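Local coordinates for protein glycoside hydrolase (Streptococcus pneumoniae serotype 4, PDB 6ORH) that probably removes alpha-linked L-fucose from host-derived glycans, acting as a family 29 glycoside hydrolase with alpha-L-fucosidase activity, at residues Phe315-Tyr318 with Arg319-Tyr323; Glu277-Glu280 with Ile281-Ser285; Gln111-Glu115 with Phe116-Met120; Ser52-Ala56 with Arg57-Arg61. The protein carries 2 engineered substitutions. One frame throughout, in Å; residues are numbered along the deposited sequence. Where two conformers were deposited one is given.

In the fold
All four contacts are local, each formed within its own continuous piece of chain; they follow one another in series and none nests or crosses. From the N terminus, interaction 4 (52-61) turns a loop into helix 56-65, and interaction 3 (111-120) turns the end of helix 105-116 toward strand 119-124. Their centres lie about 12 Å apart, and the E115-R57 salt bridge, with A112 and F116 packed on V60, ties these two helices of the TIM-barrel-type domain together. Interaction 2 (277-285) runs along helix 275-284 and interaction 1 (315-323) closes helix 306-322; the Y323 and Y282 hydroxyls, probably hydrogen-bonded, and Y318 on V279 and F283 join them. The two pairs do not touch.

Interaction 1. Residues Phe315-Tyr318 with Arg319-Tyr323; sequences FATY and RNELY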
loop_
_atom_site.group_PDB
_atom_site.type_symbol
_atom_site.label_atom_id
_atom_site.label_comp_id
_atom_site.label_asym_id
_atom_site.label_seq_id
_atom_site.Cartn_x
_atom_site.Cartn_y
_atom_site.Cartn_z
ATOM N N PHE A 315 -15.445 -15.283 -7.530
ATOM C CA PHE A 315 -14.064 -14.808 -7.610
ATOM C C PHE A 315 -13.418 -15.324 -8.896
ATOM O O PHE A 315 -12.699 -14.605 -9.595
ATOM C CB PHE A 315 -13.347 -15.209 -6.310
ATOM C CG PHE A 315 -11.890 -14.833 -6.124
ATOM C CD1 PHE A 315 -11.374 -13.655 -6.638
ATOM C CD2 PHE A 315 -11.089 -15.609 -5.295
ATOM C CE1 PHE A 315 -10.039 -13.313 -6.434
ATOM C CE2 PHE A 315 -9.764 -15.246 -5.048
ATOM C CZ PHE A 315 -9.237 -14.105 -5.625
ATOM N N ALA A 316 -13.683 -16.602 -9.227
ATOM C CA ALA A 316 -13.161 -17.180 -10.448
ATOM C C ALA A 316 -13.697 -16.429 -11.668
ATOM O O ALA A 316 -12.954 -16.178 -12.613
ATOM C CB ALA A 316 -13.465 -18.673 -10.506
ATOM N N THR A 317 -14.994 -16.090 -11.643
ATOM C CA THR A 317 -15.587 -15.377 -12.768
ATOM C C THR A 317 -14.885 -14.028 -12.945
ATOM O O THR A 317 -14.505 -13.668 -14.067
ATOM C CB THR A 317 -17.103 -15.229 -12.555
ATOM O OG1 THR A 317 -17.648 -16.550 -12.648
ATOM C CG2 THR A 317 -17.760 -14.347 -13.598
ATOM N N TYR A 318 -14.687 -13.323 -11.823
ATOM C CA TYR A 318 -14.009 -12.026 -11.823
ATOM C C TYR A 318 -12.668 -12.145 -12.555
ATOM O O TYR A 318 -12.345 -11.331 -13.415
ATOM C CB TYR A 318 -13.819 -11.495 -10.402
ATOM C CG TYR A 318 -13.063 -10.190 -10.370
ATOM C CD1 TYR A 318 -11.681 -10.174 -10.370
ATOM C CD2 TYR A 318 -13.746 -8.984 -10.401
ATOM C CE1 TYR A 318 -10.987 -8.974 -10.402
ATOM C CE2 TYR A 318 -13.069 -7.778 -10.406
ATOM C CZ TYR A 318 -11.686 -7.778 -10.406
ATOM O OH TYR A 318 -10.998 -6.594 -10.452
ATOM N N ARG A 319 -11.845 -13.130 -12.156
ATOM C CA ARG A 319 -10.517 -13.254 -12.738
ATOM C C ARG A 319 -10.618 -13.609 -14.213
ATOM O O ARG A 319 -9.861 -13.109 -15.047
ATOM C CB ARG A 319 -9.666 -14.302 -12.010
ATOM C CG ARG A 319 -9.451 -14.029 -10.532
ATOM C CD ARG A 319 -8.412 -14.984 -9.930
ATOM N NE ARG A 319 -8.750 -16.371 -10.217
ATOM C CZ ARG A 319 -9.534 -17.137 -9.474
ATOM N NH1 ARG A 319 -10.032 -16.697 -8.321
ATOM N NH2 ARG A 319 -9.784 -18.372 -9.910
ATOM N N ASN A 320 -11.564 -14.504 -14.538
ATOM C CA ASN A 320 -11.657 -14.959 -15.913
ATOM C C ASN A 320 -12.013 -13.761 -16.801
ATOM O O ASN A 320 -11.470 -13.629 -17.890
ATOM C CB ASN A 320 -12.656 -16.114 -16.010
ATOM C CG ASN A 320 -12.153 -17.376 -15.320
ATOM O OD1 ASN A 320 -11.015 -17.464 -14.840
ATOM N ND2 ASN A 320 -13.020 -18.372 -15.229
ATOM N N GLU A 321 -12.886 -12.886 -16.294
ATOM C CA GLU A 321 -13.298 -11.696 -17.035
ATOM C C GLU A 321 -12.145 -10.693 -17.136
ATOM O O GLU A 321 -11.926 -10.109 -18.203
ATOM C CB GLU A 321 -14.554 -11.076 -16.432
ATOM C CG GLU A 321 -15.783 -11.969 -16.557
ATOM C CD GLU A 321 -16.267 -12.284 -17.966
ATOM O OE1 GLU A 321 -15.898 -11.558 -18.917
ATOM O OE2 GLU A 321 -17.024 -13.264 -18.110
ATOM N N LEU A 322 -11.398 -10.497 -16.037
ATOM C CA LEU A 322 -10.280 -9.553 -16.044
ATOM C C LEU A 322 -9.335 -9.862 -17.199
ATOM O O LEU A 322 -8.858 -8.962 -17.903
ATOM C CB LEU A 322 -9.524 -9.691 -14.708
ATOM C CG LEU A 322 -8.225 -8.880 -14.614
ATOM C CD1 LEU A 322 -8.550 -7.388 -14.522
ATOM C CD2 LEU A 322 -7.460 -9.311 -13.370
ATOM N N TYR A 323 -8.984 -11.147 -17.340
ATOM C CA TYR A 323 -7.929 -11.557 -18.242
ATOM C C TYR A 323 -8.465 -11.914 -19.630
ATOM O O TYR A 323 -7.699 -12.331 -20.485
ATOM C CB TYR A 323 -7.223 -12.790 -17.673
ATOM C CG TYR A 323 -6.432 -12.534 -16.418
ATOM C CD1 TYR A 323 -5.393 -11.618 -16.393
ATOM C CD2 TYR A 323 -6.729 -13.237 -15.263
ATOM C CE1 TYR A 323 -4.661 -11.413 -15.231
ATOM C CE2 TYR A 323 -6.000 -13.057 -14.106
ATOM C CZ TYR A 323 -4.965 -12.136 -14.090
ATOM O OH TYR A 323 -4.280 -11.986 -12.915
#
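R319 sets its guanidinium on edge above the phenyl face of F315, one helical turn back. The two planes are 89° apart, and NH1 comes down over the middle of the ring, with F315 CD2 and CG each 3.4 Å from R319 NH1. R319 CZ lies 4.6 Å from the ring centroid and only 5° off the ring normal, which establishes a cation-pi contact over the face. A bend at chi3 (-53°) folds the arginine back along its own helix, and so A316 CA comes to lie against one flat side of the guanidinium, with A316 CB 3.7 Å from R319 NH2. That nitrogen is also hydrogen-bonded to the carbonyl of T66, giving the group a second, polar hold on its orientation.

This is an i to i+4 pairing along the last turns of helix 306-322, in the TIM-barrel-type domain. The backbone keeps the regular alpha-helical pattern: R319 N donates to F315 O at 3.1 Å, and L322 N to Y318 O at 2.9 Å. Y318 departs differently. Its CG is anti to the backbone N, and the ring passes obliquely by R319 N, away from the guanidinium, to pack on V279 and F283 of helix 275-284. On the more exposed side, T317 CG2 and E321 CG approach no closer than 4.3 Å; T317 OG1 bonds back to the carbonyl of Y313, while the E321 carboxylate forms a salt bridge with K324.

Interaction 2. Residues Glu277-Glu280 with Ile281-Ser285; sequences ELVE and IYFHS
H284 and E280 meet through one backbone oxygen that takes two bonds. H284 ND1 donates to E280 O at 2.7 Å with an N-H...O angle of 162°; the bond from H284 N to E280 O, 3.1 Å, is the ordinary helical one. H284 CG stands beside its own backbone N (chi1 -69°), which turns ND1 back to that oxygen. E280 O lies only 8° out of the imidazole plane, so the ND1 bond restrains the ring's turn in the last turn of helix 275-284; the Y218 ring is a further neighbour. Nearby, S285 OG turns back to I281 O at 2.7 Å.

The apolar packing is closest between V279 and F283, which lie side by side. V279 CG1 is 3.8 Å from F283 CD2, at the edge of the ring. By contrast, L278 CD2 and I281 CD1 are 4.4 Å apart and only graze.

On the partly exposed side the E280 and H284 side chains touch only through OE2 and CE1. E280 OE2 stays 4.4 Å from H284 ND1, though its charge may polarise the imidazole; the carboxylate is paired with R420.

The helix belongs to the beta-alpha-beta unit of strands 250-259 and 292-295. I281 and L278 face L292 and L294 of the latter strand, L278 also touches R311 of helix 306-322, and F283 packs on L418 of strand 417-426.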
loop_
_atom_site.group_PDB
_atom_site.type_symbol
_atom_site.label_atom_id
_atom_site.label_comp_id
_atom_site.label_asym_id
_atom_site.label_seq_id
_atom_site.Cartn_x
_atom_site.Cartn_y
_atom_site.Cartn_z
ATOM N N GLU A 277 -13.573 -7.568 -1.307
ATOM C CA GLU A 277 -12.471 -7.826 -0.380
ATOM C C GLU A 277 -11.492 -8.829 -1.004
ATOM O O GLU A 277 -10.267 -8.637 -0.927
ATOM C CB GLU A 277 -12.993 -8.285 0.980
ATOM C CG GLU A 277 -13.540 -7.142 1.831
ATOM C CD GLU A 277 -14.316 -7.602 3.057
ATOM O OE1 GLU A 277 -14.409 -6.824 4.039
ATOM O OE2 GLU A 277 -14.836 -8.745 3.042
ATOM N N LEU A 278 -12.017 -9.878 -1.657
ATOM C CA LEU A 278 -11.103 -10.861 -2.228
ATOM C C LEU A 278 -10.311 -10.263 -3.379
ATOM O O LEU A 278 -9.167 -10.654 -3.621
ATOM C CB LEU A 278 -11.875 -12.111 -2.681
ATOM C CG LEU A 278 -12.435 -12.949 -1.542
ATOM C CD1 LEU A 278 -13.343 -14.049 -2.112
ATOM C CD2 LEU A 278 -11.313 -13.554 -0.699
ATOM N N VAL A 279 -10.944 -9.350 -4.134
ATOM C CA VAL A 279 -10.285 -8.707 -5.257
ATOM C C VAL A 279 -9.130 -7.845 -4.753
ATOM O O VAL A 279 -8.061 -7.862 -5.360
ATOM C CB VAL A 279 -11.294 -7.925 -6.140
ATOM C CG1 VAL A 279 -10.575 -6.942 -7.051
ATOM C CG2 VAL A 279 -12.122 -8.894 -6.982
ATOM N N GLU A 280 -9.315 -7.124 -3.636
ATOM C CA GLU A 280 -8.221 -6.342 -3.065
ATOM C C GLU A 280 -7.067 -7.257 -2.666
ATOM O O GLU A 280 -5.908 -6.966 -3.001
ATOM C CB GLU A 280 -8.659 -5.455 -1.896
ATOM C CG GLU A 280 -9.613 -4.351 -2.364
ATOM C CD GLU A 280 -9.074 -3.514 -3.500
ATOM O OE1 GLU A 280 -9.673 -3.528 -4.586
ATOM O OE2 GLU A 280 -8.018 -2.857 -3.302
ATOM N N ILE A 281 -7.403 -8.365 -1.976
ATOM C CA ILE A 281 -6.392 -9.351 -1.609
ATOM C C ILE A 281 -5.647 -9.825 -2.861
ATOM O O ILE A 281 -4.415 -9.942 -2.856
ATOM C CB ILE A 281 -7.054 -10.494 -0.806
ATOM C CG1 ILE A 281 -7.432 -9.992 0.595
ATOM C CG2 ILE A 281 -6.128 -11.713 -0.752
ATOM C CD1 ILE A 281 -8.423 -10.865 1.354
ATOM N N TYR A 282 -6.394 -10.152 -3.928
ATOM C CA TYR A 282 -5.796 -10.694 -5.134
ATOM C C TYR A 282 -4.760 -9.718 -5.699
ATOM O O TYR A 282 -3.628 -10.112 -6.008
ATOM C CB TYR A 282 -6.904 -11.001 -6.149
ATOM C CG TYR A 282 -6.400 -11.658 -7.405
ATOM C CD1 TYR A 282 -5.987 -12.985 -7.401
ATOM C CD2 TYR A 282 -6.315 -10.954 -8.596
ATOM C CE1 TYR A 282 -5.510 -13.580 -8.555
ATOM C CE2 TYR A 282 -5.871 -11.543 -9.767
ATOM C CZ TYR A 282 -5.471 -12.869 -9.741
ATOM O OH TYR A 282 -5.049 -13.474 -10.880
ATOM N N PHE A 283 -5.128 -8.429 -5.790
ATOM C CA PHE A 283 -4.188 -7.481 -6.375
ATOM C C PHE A 283 -2.957 -7.263 -5.494
ATOM O O PHE A 283 -1.917 -6.832 -6.024
ATOM C CB PHE A 283 -4.905 -6.163 -6.708
ATOM C CG PHE A 283 -5.598 -6.211 -8.044
ATOM C CD1 PHE A 283 -4.889 -6.031 -9.225
ATOM C CD2 PHE A 283 -6.977 -6.427 -8.121
ATOM C CE1 PHE A 283 -5.517 -6.105 -10.460
ATOM C CE2 PHE A 283 -7.605 -6.481 -9.360
ATOM C CZ PHE A 283 -6.883 -6.329 -10.532
ATOM N N HIS A 284 -3.089 -7.498 -4.181
ATOM C CA HIS A 284 -1.971 -7.266 -3.260
ATOM C C HIS A 284 -1.176 -8.538 -2.969
ATOM O O HIS A 284 -0.224 -8.479 -2.171
ATOM C CB HIS A 284 -2.460 -6.609 -1.965
ATOM C CG HIS A 284 -2.916 -5.201 -2.186
ATOM N ND1 HIS A 284 -4.233 -4.887 -2.465
ATOM C CD2 HIS A 284 -2.255 -4.027 -2.158
ATOM C CE1 HIS A 284 -4.367 -3.586 -2.616
ATOM N NE2 HIS A 284 -3.166 -3.033 -2.434
ATOM N N SER A 285 -1.508 -9.654 -3.655
ATOM C CA SER A 285 -0.809 -10.908 -3.428
ATOM C C SER A 285 -0.303 -11.392 -4.785
ATOM O O SER A 285 0.807 -11.086 -5.213
ATOM C CB SER A 285 -1.694 -11.932 -2.661
ATOM O OG SER A 285 -2.923 -12.142 -3.357
#

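Interaction 3. Residues Gln111-Glu115 with Phe116-Met120; sequences QAATE and FDMDM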
loop_
_atom_site.group_PDB
_atom_site.type_symbol
_atom_site.label_atom_id
_atom_site.label_comp_id
_atom_site.label_asym_id
_atom_site.label_seq_id
_atom_site.Cartn_x
_atom_site.Cartn_y
_atom_site.Cartn_z
ATOM N N GLN A 111 -7.231 -39.101 -2.682
ATOM C CA GLN A 111 -7.884 -39.815 -3.784
ATOM C C GLN A 111 -8.521 -38.814 -4.742
ATOM O O GLN A 111 -8.350 -38.936 -5.971
ATOM C CB GLN A 111 -8.972 -40.738 -3.244
ATOM C CG GLN A 111 -8.379 -41.966 -2.584
ATOM C CD GLN A 111 -9.405 -42.751 -1.808
ATOM O OE1 GLN A 111 -10.433 -42.223 -1.375
ATOM N NE2 GLN A 111 -9.116 -44.028 -1.617
ATOM N N ALA A 112 -9.272 -37.858 -4.162
ATOM C CA ALA A 112 -9.914 -36.811 -4.960
ATOM C C ALA A 112 -8.886 -35.922 -5.671
ATOM O O ALA A 112 -9.014 -35.610 -6.854
ATOM C CB ALA A 112 -10.871 -36.023 -4.094
ATOM N N ALA A 113 -7.846 -35.470 -4.947
ATOM C CA ALA A 113 -6.817 -34.678 -5.592
ATOM C C ALA A 113 -6.187 -35.419 -6.760
ATOM O O ALA A 113 -5.881 -34.800 -7.767
ATOM C CB ALA A 113 -5.738 -34.316 -4.584
ATOM N N THR A 114 -5.933 -36.726 -6.600
ATOM C CA THR A 114 -5.335 -37.469 -7.700
ATOM C C THR A 114 -6.268 -37.456 -8.925
ATOM O O THR A 114 -5.836 -37.197 -10.064
ATOM C CB THR A 114 -4.969 -38.871 -7.222
ATOM O OG1 THR A 114 -3.997 -38.723 -6.170
ATOM C CG2 THR A 114 -4.404 -39.727 -8.332
ATOM N N GLU A 115 -7.557 -37.675 -8.664
ATOM C CA GLU A 115 -8.543 -37.693 -9.744
ATOM C C GLU A 115 -8.559 -36.366 -10.505
ATOM O O GLU A 115 -8.614 -36.340 -11.752
ATOM C CB GLU A 115 -9.922 -38.006 -9.169
ATOM C CG GLU A 115 -10.990 -38.052 -10.258
ATOM C CD GLU A 115 -12.423 -38.198 -9.789
ATOM O OE1 GLU A 115 -12.669 -38.362 -8.583
ATOM O OE2 GLU A 115 -13.301 -38.160 -10.678
ATOM N N PHE A 116 -8.455 -35.257 -9.765
ATOM C CA PHE A 116 -8.583 -33.919 -10.330
ATOM C C PHE A 116 -7.230 -33.302 -10.695
ATOM O O PHE A 116 -7.188 -32.155 -11.155
ATOM C CB PHE A 116 -9.365 -33.013 -9.372
ATOM C CG PHE A 116 -10.856 -33.225 -9.443
ATOM C CD1 PHE A 116 -11.474 -34.211 -8.685
ATOM C CD2 PHE A 116 -11.639 -32.434 -10.274
ATOM C CE1 PHE A 116 -12.846 -34.421 -8.761
ATOM C CE2 PHE A 116 -13.016 -32.617 -10.324
ATOM C CZ PHE A 116 -13.606 -33.618 -9.579
ATOM N N ASP A 117 -6.128 -34.053 -10.498
ATOM C CA ASP A 117 -4.790 -33.506 -10.711
ATOM C C ASP A 117 -4.652 -32.185 -9.950
ATOM O O ASP A 117 -4.228 -31.162 -10.485
ATOM C CB ASP A 117 -4.468 -33.309 -12.198
ATOM C CG ASP A 117 -2.994 -33.043 -12.453
ATOM O OD1 ASP A 117 -2.167 -33.412 -11.584
ATOM O OD2 ASP A 117 -2.679 -32.420 -13.503
ATOM N N MET A 118 -5.020 -32.239 -8.663
ATOM C CA MET A 118 -4.881 -31.135 -7.723
ATOM C C MET A 118 -3.625 -31.389 -6.895
ATOM O O MET A 118 -3.535 -32.402 -6.206
ATOM C CB MET A 118 -6.083 -31.091 -6.774
ATOM C CG MET A 118 -5.958 -30.045 -5.673
ATOM S SD MET A 118 -6.051 -28.361 -6.210
ATOM C CE MET A 118 -7.810 -28.203 -6.536
ATOM N N ASP A 119 -2.611 -30.519 -7.026
ATOM C CA ASP A 119 -1.417 -30.712 -6.212
ATOM C C ASP A 119 -1.759 -30.620 -4.729
ATOM O O ASP A 119 -2.734 -29.952 -4.340
ATOM C CB ASP A 119 -0.329 -29.706 -6.573
ATOM C CG ASP A 119 0.272 -29.970 -7.949
ATOM O OD1 ASP A 119 0.092 -31.060 -8.527
ATOM O OD2 ASP A 119 0.928 -29.068 -8.439
ATOM N N MET A 120 -0.961 -31.332 -3.904
ATOM C CA MET A 120 -1.228 -31.486 -2.474
ATOM C C MET A 120 -0.134 -30.836 -1.620
ATOM O O MET A 120 1.052 -30.875 -1.963
ATOM C CB MET A 120 -1.355 -32.976 -2.109
ATOM C CG MET A 120 -2.698 -33.610 -2.509
ATOM S SD MET A 120 -4.080 -32.948 -1.549
ATOM C CE MET A 120 -3.834 -33.661 0.083
#
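Positive phi and psi at D117 (51° and 50°) swing the chain off the end of helix 105-116, so that M118 N points back at A113 O, 2.8 Å away. With D117 N donating to T114 O at 3.2 Å, two bonds lead back into the last turn and make a Schellman motif, here turning the helix toward strand 119-124 in the TIM-barrel-type domain. The D117 N-H reaches T114 O from well above the carbonyl plane, whereas F116 N keeps a regular helical bond to A112 O at 3.0 Å.

F116 lies with CG anti to its carbonyl carbon, which brings the ring edge to the helix: F116 CD1 is 3.4 Å from A112 O, near the ring plane. The extended E115 side chain runs beside it, E115 CD being 3.9 Å from F116 CE1, with carboxylate and ring planes 42° apart. A salt bridge to R57 of helix 56-65 holds that carboxylate, while N161 ND2 donates to the carboxylates of both D117 and D119.

Under the turn, the A113 methyl makes the apolar contact, its CB 3.9 Å from M118 CB. The carbonyl of M118 also lies against this methyl, with M118 O 3.3 Å from A113 CB.

Interaction 4. Residues Ser52-Ala56 with Arg57-Arg61; sequences SQLDA and REWVR. With EDO (1,2-ethanediol), chain J; EDO (1,2-ethanediol), chain H.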
loop_
_atom_site.group_PDB
_atom_site.type_symbol
_atom_site.label_atom_id
_atom_site.label_comp_id
_atom_site.label_asym_id
_atom_site.label_seq_id
_atom_site.Cartn_x
_atom_site.Cartn_y
_atom_site.Cartn_z
ATOM N N SER A 52 -20.478 -36.614 9.449
ATOM C CA SER A 52 -21.031 -37.771 8.756
ATOM C C SER A 52 -21.339 -37.485 7.286
ATOM O O SER A 52 -21.437 -38.426 6.491
ATOM C CB SER A 52 -22.253 -38.301 9.451
ATOM O OG SER A 52 -23.218 -37.266 9.551
ATOM N N GLN A 53 -21.432 -36.207 6.908
ATOM C CA GLN A 53 -21.723 -35.925 5.509
ATOM C C GLN A 53 -20.456 -35.544 4.738
ATOM O O GLN A 53 -20.568 -35.047 3.605
ATOM C CB GLN A 53 -22.729 -34.780 5.404
ATOM C CG GLN A 53 -24.136 -35.196 5.844
ATOM C CD GLN A 53 -24.970 -33.967 6.108
ATOM O OE1 GLN A 53 -25.536 -33.366 5.196
ATOM N NE2 GLN A 53 -25.032 -33.544 7.357
ATOM N N LEU A 54 -19.269 -35.807 5.310
ATOM C CA LEU A 54 -18.047 -35.287 4.692
ATOM C C LEU A 54 -17.849 -35.832 3.276
ATOM O O LEU A 54 -17.961 -37.025 3.016
ATOM C CB LEU A 54 -16.851 -35.610 5.590
ATOM C CG LEU A 54 -15.530 -34.919 5.209
ATOM C CD1 LEU A 54 -14.708 -34.718 6.469
ATOM C CD2 LEU A 54 -14.711 -35.787 4.223
ATOM N N ASP A 55 -17.519 -34.917 2.359
ATOM C CA ASP A 55 -17.326 -35.283 0.964
ATOM C C ASP A 55 -16.075 -34.562 0.459
ATOM O O ASP A 55 -16.165 -33.409 0.004
ATOM C CB ASP A 55 -18.588 -34.978 0.162
ATOM C CG ASP A 55 -18.495 -35.540 -1.243
ATOM O OD1 ASP A 55 -17.381 -35.875 -1.665
ATOM O OD2 ASP A 55 -19.569 -35.733 -1.890
ATOM N N ALA A 56 -14.911 -35.234 0.622
ATOM C CA ALA A 56 -13.643 -34.628 0.230
ATOM C C ALA A 56 -13.572 -34.384 -1.278
ATOM O O ALA A 56 -12.865 -33.461 -1.719
ATOM C CB ALA A 56 -12.469 -35.488 0.680
ATOM N N ARG A 57 -14.262 -35.222 -2.060
ATOM C CA ARG A 57 -14.266 -35.004 -3.503
ATOM C C ARG A 57 -14.942 -33.668 -3.836
ATOM O O ARG A 57 -14.518 -33.007 -4.788
ATOM C CB ARG A 57 -14.890 -36.198 -4.256
ATOM C CG ARG A 57 -14.724 -36.098 -5.771
ATOM C CD ARG A 57 -15.422 -37.276 -6.458
ATOM N NE ARG A 57 -15.186 -37.259 -7.906
ATOM C CZ ARG A 57 -15.871 -36.550 -8.805
ATOM N NH1 ARG A 57 -16.872 -35.774 -8.433
ATOM N NH2 ARG A 57 -15.547 -36.633 -10.089
ATOM N N GLU A 58 -15.981 -33.280 -3.083
ATOM C CA GLU A 58 -16.629 -31.992 -3.315
ATOM C C GLU A 58 -15.680 -30.848 -2.967
ATOM O O GLU A 58 -15.718 -29.820 -3.626
ATOM C CB GLU A 58 -17.930 -31.840 -2.521
ATOM C CG GLU A 58 -19.052 -32.612 -3.199
ATOM C CD GLU A 58 -19.330 -32.053 -4.581
ATOM O OE1 GLU A 58 -19.939 -30.958 -4.644
ATOM O OE2 GLU A 58 -18.929 -32.694 -5.590
ATOM N N TRP A 59 -14.832 -31.031 -1.934
ATOM C CA TRP A 59 -13.874 -29.975 -1.626
ATOM C C TRP A 59 -12.966 -29.795 -2.836
ATOM O O TRP A 59 -12.761 -28.678 -3.318
ATOM C CB TRP A 59 -13.002 -30.327 -0.417
ATOM C CG TRP A 59 -13.709 -30.641 0.869
ATOM C CD1 TRP A 59 -15.043 -30.525 1.173
ATOM C CD2 TRP A 59 -13.057 -31.145 2.047
ATOM N NE1 TRP A 59 -15.248 -30.934 2.471
ATOM C CE2 TRP A 59 -14.046 -31.317 3.028
ATOM C CE3 TRP A 59 -11.716 -31.462 2.370
ATOM C CZ2 TRP A 59 -13.740 -31.799 4.304
ATOM C CZ3 TRP A 59 -11.418 -31.921 3.637
ATOM C CH2 TRP A 59 -12.423 -32.114 4.591
ATOM N N VAL A 60 -12.407 -30.920 -3.323
ATOM C CA VAL A 60 -11.469 -30.832 -4.429
ATOM C C VAL A 60 -12.154 -30.334 -5.706
ATOM O O VAL A 60 -11.583 -29.486 -6.406
ATOM C CB VAL A 60 -10.757 -32.179 -4.653
ATOM C CG1 VAL A 60 -9.879 -32.135 -5.910
ATOM C CG2 VAL A 60 -9.958 -32.586 -3.416
ATOM N N ARG A 61 -13.361 -30.853 -6.016
ATOM C CA ARG A 61 -14.033 -30.469 -7.261
ATOM C C ARG A 61 -14.254 -28.951 -7.299
ATOM O O ARG A 61 -13.943 -28.298 -8.297
ATOM C CB ARG A 61 -15.370 -31.209 -7.415
ATOM C CG ARG A 61 -16.088 -30.831 -8.712
ATOM C CD ARG A 61 -17.450 -31.523 -8.815
ATOM N NE ARG A 61 -18.429 -31.032 -7.849
ATOM C CZ ARG A 61 -19.149 -29.906 -7.987
ATOM N NH1 ARG A 61 -19.020 -29.154 -9.079
ATOM N NH2 ARG A 61 -19.990 -29.552 -7.033
HETATM C C1 EDO J . -19.872 -39.462 3.088
HETATM O O1 EDO J . -19.513 -38.890 4.310
HETATM C C2 EDO J . -21.304 -39.719 3.155
HETATM O O2 EDO J . -21.544 -40.393 4.369
HETATM C C1 EDO H . -26.233 -30.654 3.749
HETATM O O1 EDO H . -25.494 -30.761 4.981
HETATM C C2 EDO H . -27.393 -29.743 3.858
HETATM O O2 EDO H . -28.216 -29.982 4.991
#
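The D55 carboxylate caps its helix in an unusual pose: E58 N reaches D55 OD1 at 3.3 Å from 70° above the carboxylate plane, and not along the plane. D55 CG stands anti to the backbone N (chi1 -171°), which carries the group over the start of the helix. The backbone carbonyl of D55 adds weak bonds to E58 N and W59 N; V60 N to A56 O, at 3.0 Å, is the first full-strength helical bond.

W59 lies beneath the same turn. A56 CA sits over the face of its five-membered ring, 4.1 Å from the centroid and 18° off the normal, a CH-pi contact; D55 O also lies over the indole. L54 comes across at about a right angle, its CG 3.7 Å from W59 CZ2. W59 NE1 bonds to the carbonyl of G302, and the indole stacks with F304.

On the outer side, E58 and R61 form a two-pronged salt bridge, with R61 NH2 to E58 OE1 and R61 NE to E58 OE2 both 2.8 Å; R61 NH1 also pairs with E65. A 1,2-ethanediol molecule, probably from the crystallisation liquor, bonds Q53 OE1 in the preceding loop through its O1 at 2.6 Å.

An aspartate N-cap whose side chain accepts from the amide three residues on is a classic helix start, here opening helix 56-65 of the TIM-barrel-type domain.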